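Agglutinin (Narcissus pseudonarcissus, PDB 3DZW) binds mannose-containing glycans, here alpha-1,3-linked mannobiose, as a daffodil lectin of the monocot mannose-binding family. Local coordinates at residues S55-V63 against A74-V85. Residues are numbered along the deposited sequence; the frame is centred on the assembly and turned at random.
Sequences SMQSDGNLV and ASNTGGENGNYV. With MAN (alpha-D-mannopyranose), chain E; MAN (alpha-D-mannopyranose), chain C; MAN (alpha-D-mannopyranose), chain B; MAN (alpha-D-mannopyranose), chain D.
Tyr84 lays one face of its ring over Gly60: the glycine CA stands 3.4 Å from the ring centroid and 6° off the ring normal, a centred CH-pi contact. Gly60 ends the type I turn that begins at Gln57, with a positive phi (94°) suited to a residue lacking CB. The phenol is fixed in turn by its own segment, since Tyr84 OH donates to Glu80 O at 2.6 Å, in the plane of the ring.

Around this CH-pi contact, 74-85 follows the turn and binds the carbonyls of Ser58, Asp59 and Gly60. Ser58 O accepts from Gly82 N nearly end-on and from Asn81 ND2 above the carbonyl plane; Asp59 O takes Gly79 N at 2.7 Å, and Gly60 O takes Thr77 OG1 at 2.6 Å. Ser75 OG accepts from Leu62 N and donates to Thr77 OG1, so the hydroxyls form a relay.

Gln57, Asp59, Asn61, Val63 and Tyr65 make the QxDxNxVxY mannose-binding motif of monocot (beta-prism II) lectins. With CG anti to the backbone N (chi1 -155°), Asn61 OD1 receives Thr77 N from above the amide plane, while ND2 bonds weakly to O2 of the chain E mannose. Gln57 NE2 donates to O3 of that sugar and weakly to O2. Gln57 NE2 and Asn61 N hold Asp59 OD1 from opposite carboxylate faces, the latter closing an Asx turn; Tyr65 OH bonds Gln57 OE1 and the sugar.

The bonding is consistent with Ser75 to Gly82 acting largely as a second shell for this site, while Asp59 OD2, 2.5 Å from the axial O2 of the chain E mannose, probably aids selection of mannose.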
loop_
_atom_site.group_PDB
_atom_site.type_symbol
_atom_site.label_atom_id
_atom_site.label_comp_id
_atom_site.label_asym_id
_atom_site.label_seq_id
_atom_site.Cartn_x
_atom_site.Cartn_y
_atom_site.Cartn_z
ATOM N N SER A 55 14.316 -15.190 9.843
ATOM C CA SER A 55 14.523 -15.788 8.523
ATOM C C SER A 55 13.425 -16.772 8.086
ATOM O O SER A 55 13.132 -17.745 8.790
ATOM C CB SER A 55 15.876 -16.519 8.489
ATOM O OG SER A 55 16.088 -17.136 7.225
ATOM N N MET A 56 12.808 -16.486 6.926
ATOM C CA MET A 56 11.825 -17.373 6.321
ATOM C C MET A 56 12.679 -18.219 5.397
ATOM O O MET A 56 13.129 -17.748 4.340
ATOM C CB MET A 56 10.765 -16.592 5.573
ATOM C CG MET A 56 9.671 -17.420 4.827
ATOM S SD MET A 56 8.543 -18.426 5.843
ATOM C CE MET A 56 9.562 -19.830 6.265
ATOM N N GLN A 57 12.929 -19.464 5.800
ATOM C CA GLN A 57 13.831 -20.378 5.048
ATOM C C GLN A 57 13.188 -21.156 3.889
ATOM O O GLN A 57 11.955 -21.341 3.840
ATOM C CB GLN A 57 14.479 -21.353 6.040
ATOM C CG GLN A 57 15.300 -20.636 7.109
ATOM C CD GLN A 57 15.988 -21.564 8.086
ATOM O OE1 GLN A 57 16.870 -21.137 8.828
ATOM N NE2 GLN A 57 15.596 -22.841 8.093
ATOM N N SER A 58 14.040 -21.615 2.963
ATOM C CA SER A 58 13.597 -22.375 1.788
ATOM C C SER A 58 13.096 -23.789 2.147
ATOM O O SER A 58 12.505 -24.466 1.306
ATOM C CB SER A 58 14.723 -22.460 0.748
ATOM O OG SER A 58 15.880 -23.076 1.286
ATOM N N ASP A 59 13.345 -24.230 3.394
ATOM C CA ASP A 59 12.879 -25.544 3.854
ATOM C C ASP A 59 11.466 -25.405 4.510
ATOM O O ASP A 59 10.873 -26.390 4.936
ATOM C CB ASP A 59 13.909 -26.257 4.799
ATOM C CG ASP A 59 14.109 -25.537 6.160
ATOM O OD1 ASP A 59 13.645 -24.396 6.334
ATOM O OD2 ASP A 59 14.753 -26.152 7.057
ATOM N N GLY A 60 10.952 -24.152 4.576
ATOM C CA GLY A 60 9.618 -23.868 5.134
ATOM C C GLY A 60 9.583 -23.483 6.610
ATOM O O GLY A 60 8.509 -23.205 7.150
ATOM N N ASN A 61 10.751 -23.436 7.255
ATOM C CA ASN A 61 10.836 -23.118 8.661
ATOM C C ASN A 61 11.060 -21.606 8.875
ATOM O O ASN A 61 11.871 -20.992 8.172
ATOM C CB ASN A 61 11.976 -23.944 9.298
ATOM C CG ASN A 61 11.787 -24.186 10.832
ATOM O OD1 ASN A 61 10.725 -23.920 11.406
ATOM N ND2 ASN A 61 12.819 -24.744 11.463
ATOM N N LEU A 62 10.309 -21.010 9.822
ATOM C CA LEU A 62 10.443 -19.576 10.178
ATOM C C LEU A 62 11.271 -19.562 11.435
ATOM O O LEU A 62 10.840 -20.093 12.446
ATOM C CB LEU A 62 9.080 -18.933 10.396
ATOM C CG LEU A 62 9.028 -17.427 10.724
ATOM C CD1 LEU A 62 9.594 -16.592 9.584
ATOM C CD2 LEU A 62 7.598 -16.996 11.039
ATOM N N VAL A 63 12.469 -18.941 11.393
ATOM C CA VAL A 63 13.390 -18.975 12.553
ATOM C C VAL A 63 14.005 -17.636 12.990
ATOM O O VAL A 63 14.369 -16.804 12.157
ATOM C CB VAL A 63 14.584 -19.937 12.239
ATOM C CG1 VAL A 63 15.481 -20.138 13.470
ATOM C CG2 VAL A 63 14.081 -21.289 11.712
ATOM N N ALA A 74 11.614 -21.115 16.668
ATOM C CA ALA A 74 11.265 -21.608 15.324
ATOM C C ALA A 74 9.827 -22.113 15.267
ATOM O O ALA A 74 9.275 -22.578 16.271
ATOM C CB ALA A 74 12.227 -22.705 14.887
ATOM N N SER A 75 9.225 -22.023 14.079
ATOM C CA SER A 75 7.857 -22.492 13.866
ATOM C C SER A 75 7.774 -24.036 13.790
ATOM O O SER A 75 6.665 -24.616 13.863
ATOM C CB SER A 75 7.263 -21.855 12.590
ATOM O OG SER A 75 8.053 -22.146 11.439
ATOM N N ASN A 76 8.939 -24.695 13.658
ATOM C CA ASN A 76 9.023 -26.161 13.562
ATOM C C ASN A 76 8.270 -26.698 12.331
ATOM O O ASN A 76 7.582 -27.727 12.406
ATOM C CB ASN A 76 8.519 -26.846 14.863
ATOM C CG ASN A 76 9.340 -26.459 16.102
ATOM O OD1 ASN A 76 10.567 -26.269 16.031
ATOM N ND2 ASN A 76 8.670 -26.373 17.243
ATOM N N THR A 77 8.411 -25.989 11.199
ATOM C CA THR A 77 7.748 -26.369 9.940
ATOM C C THR A 77 8.753 -26.651 8.807
ATOM O O THR A 77 8.437 -26.471 7.618
ATOM C CB THR A 77 6.730 -25.277 9.489
ATOM O OG1 THR A 77 7.393 -24.005 9.378
ATOM C CG2 THR A 77 5.604 -25.165 10.482
ATOM N N GLY A 78 9.958 -27.100 9.179
ATOM C CA GLY A 78 10.994 -27.427 8.201
ATOM C C GLY A 78 10.639 -28.724 7.499
ATOM O O GLY A 78 10.201 -29.681 8.137
ATOM N N GLY A 79 10.814 -28.757 6.182
ATOM C CA GLY A 79 10.491 -29.943 5.403
ATOM C C GLY A 79 11.103 -29.926 4.020
ATOM O O GLY A 79 12.306 -29.712 3.871
ATOM N N GLU A 80 10.269 -30.157 3.004
ATOM C CA GLU A 80 10.731 -30.191 1.621
ATOM C C GLU A 80 11.219 -28.826 1.142
ATOM O O GLU A 80 10.635 -27.783 1.486
ATOM C CB GLU A 80 9.613 -30.713 0.676
ATOM C CG GLU A 80 8.326 -29.831 0.616
ATOM C CD GLU A 80 7.271 -30.377 -0.361
ATOM O OE1 GLU A 80 7.534 -31.409 -1.017
ATOM O OE2 GLU A 80 6.184 -29.766 -0.467
ATOM N N ASN A 81 12.296 -28.838 0.354
ATOM C CA ASN A 81 12.851 -27.635 -0.198
ATOM C C ASN A 81 11.890 -27.080 -1.227
ATOM O O ASN A 81 11.340 -27.836 -2.028
ATOM C CB ASN A 81 14.192 -27.918 -0.856
ATOM C CG ASN A 81 14.857 -26.659 -1.409
ATOM O OD1 ASN A 81 15.418 -26.673 -2.499
ATOM N ND2 ASN A 81 14.768 -25.569 -0.669
ATOM N N GLY A 82 11.677 -25.765 -1.212
ATOM C CA GLY A 82 10.764 -25.135 -2.162
ATOM C C GLY A 82 10.578 -23.646 -1.915
ATOM O O GLY A 82 11.462 -22.984 -1.367
ATOM N N ASN A 83 9.421 -23.126 -2.335
ATOM C CA ASN A 83 9.079 -21.708 -2.185
ATOM C C ASN A 83 7.915 -21.531 -1.229
ATOM O O ASN A 83 6.860 -22.154 -1.399
ATOM C CB ASN A 83 8.757 -21.106 -3.555
ATOM C CG ASN A 83 9.986 -21.077 -4.494
ATOM O OD1 ASN A 83 10.972 -20.395 -4.225
ATOM N ND2 ASN A 83 9.893 -21.782 -5.605
ATOM N N TYR A 84 8.111 -20.670 -0.218
ATOM C CA TYR A 84 7.112 -20.406 0.817
ATOM C C TYR A 84 6.933 -18.919 1.053
ATOM O O TYR A 84 7.749 -18.115 0.610
ATOM C CB TYR A 84 7.547 -21.034 2.141
ATOM C CG TYR A 84 7.764 -22.540 2.127
ATOM C CD1 TYR A 84 8.960 -23.089 1.669
ATOM C CD2 TYR A 84 6.798 -23.408 2.628
ATOM C CE1 TYR A 84 9.167 -24.482 1.671
ATOM C CE2 TYR A 84 7.004 -24.799 2.632
ATOM C CZ TYR A 84 8.188 -25.316 2.156
ATOM O OH TYR A 84 8.393 -26.684 2.165
ATOM N N VAL A 85 5.856 -18.561 1.772
ATOM C CA VAL A 85 5.578 -17.168 2.137
ATOM C C VAL A 85 5.038 -17.050 3.565
ATOM O O VAL A 85 4.268 -17.888 4.003
ATOM C CB VAL A 85 4.547 -16.458 1.172
ATOM C CG1 VAL A 85 5.144 -16.256 -0.225
ATOM C CG2 VAL A 85 3.209 -17.220 1.111
HETATM C C1 MAN E . 15.396 -27.040 11.259
HETATM C C2 MAN E . 16.208 -26.291 10.102
HETATM C C3 MAN E . 17.368 -25.461 10.615
HETATM C C4 MAN E . 16.939 -24.610 11.810
HETATM C C5 MAN E . 16.356 -25.467 12.949
HETATM C C6 MAN E . 15.861 -24.600 14.090
HETATM O O1 MAN E . 15.566 -28.539 11.390
HETATM O O2 MAN E . 15.307 -25.468 9.420
HETATM O O3 MAN E . 17.824 -24.615 9.577
HETATM O O4 MAN E . 18.045 -23.876 12.301
HETATM O O5 MAN E . 15.246 -26.252 12.535
HETATM O O6 MAN E . 15.164 -25.410 15.029
HETATM C C1 MAN C . 10.163 -17.907 -8.780
HETATM C C2 MAN C . 9.761 -16.828 -7.784
HETATM C C3 MAN C . 9.161 -17.461 -6.526
HETATM C C4 MAN C . 8.020 -18.388 -6.900
HETATM C C5 MAN C . 8.473 -19.393 -7.969
HETATM C C6 MAN C . 7.317 -20.266 -8.439
HETATM O O2 MAN C . 8.831 -15.937 -8.392
HETATM O O3 MAN C . 8.694 -16.461 -5.636
HETATM O O4 MAN C . 7.554 -19.066 -5.735
HETATM O O5 MAN C . 9.038 -18.705 -9.097
HETATM O O6 MAN C . 7.795 -21.242 -9.356
HETATM C C1 MAN B . 19.141 -24.973 9.135
HETATM C C2 MAN B . 19.640 -23.886 8.190
HETATM C C3 MAN B . 18.924 -23.967 6.835
HETATM C C4 MAN B . 18.986 -25.376 6.289
HETATM C C5 MAN B . 18.451 -26.351 7.314
HETATM C C6 MAN B . 18.534 -27.791 6.796
HETATM O O2 MAN B . 21.037 -24.026 8.026
HETATM O O3 MAN B . 19.512 -23.080 5.909
HETATM O O4 MAN B . 18.207 -25.452 5.118
HETATM O O5 MAN B . 19.205 -26.241 8.506
HETATM O O6 MAN B . 18.101 -28.688 7.796
HETATM C C1 MAN D . 12.776 -21.869 -9.745
HETATM C C2 MAN D . 11.818 -20.969 -8.841
HETATM C C3 MAN D . 11.890 -19.483 -9.236
HETATM C C4 MAN D . 13.344 -19.047 -9.434
HETATM C C5 MAN D . 14.031 -19.851 -10.541
HETATM C C6 MAN D . 15.467 -19.378 -10.763
HETATM O O1 MAN D . 12.093 -22.825 -10.705
HETATM O O2 MAN D . 12.155 -21.127 -7.497
HETATM O O3 MAN D . 11.269 -18.665 -8.243
HETATM O O4 MAN D . 13.386 -17.686 -9.768
HETATM O O5 MAN D . 14.080 -21.230 -10.216
HETATM O O6 MAN D . 16.248 -19.714 -9.634
HETATM O O HOH W 1 12.692 -26.228 14.230
#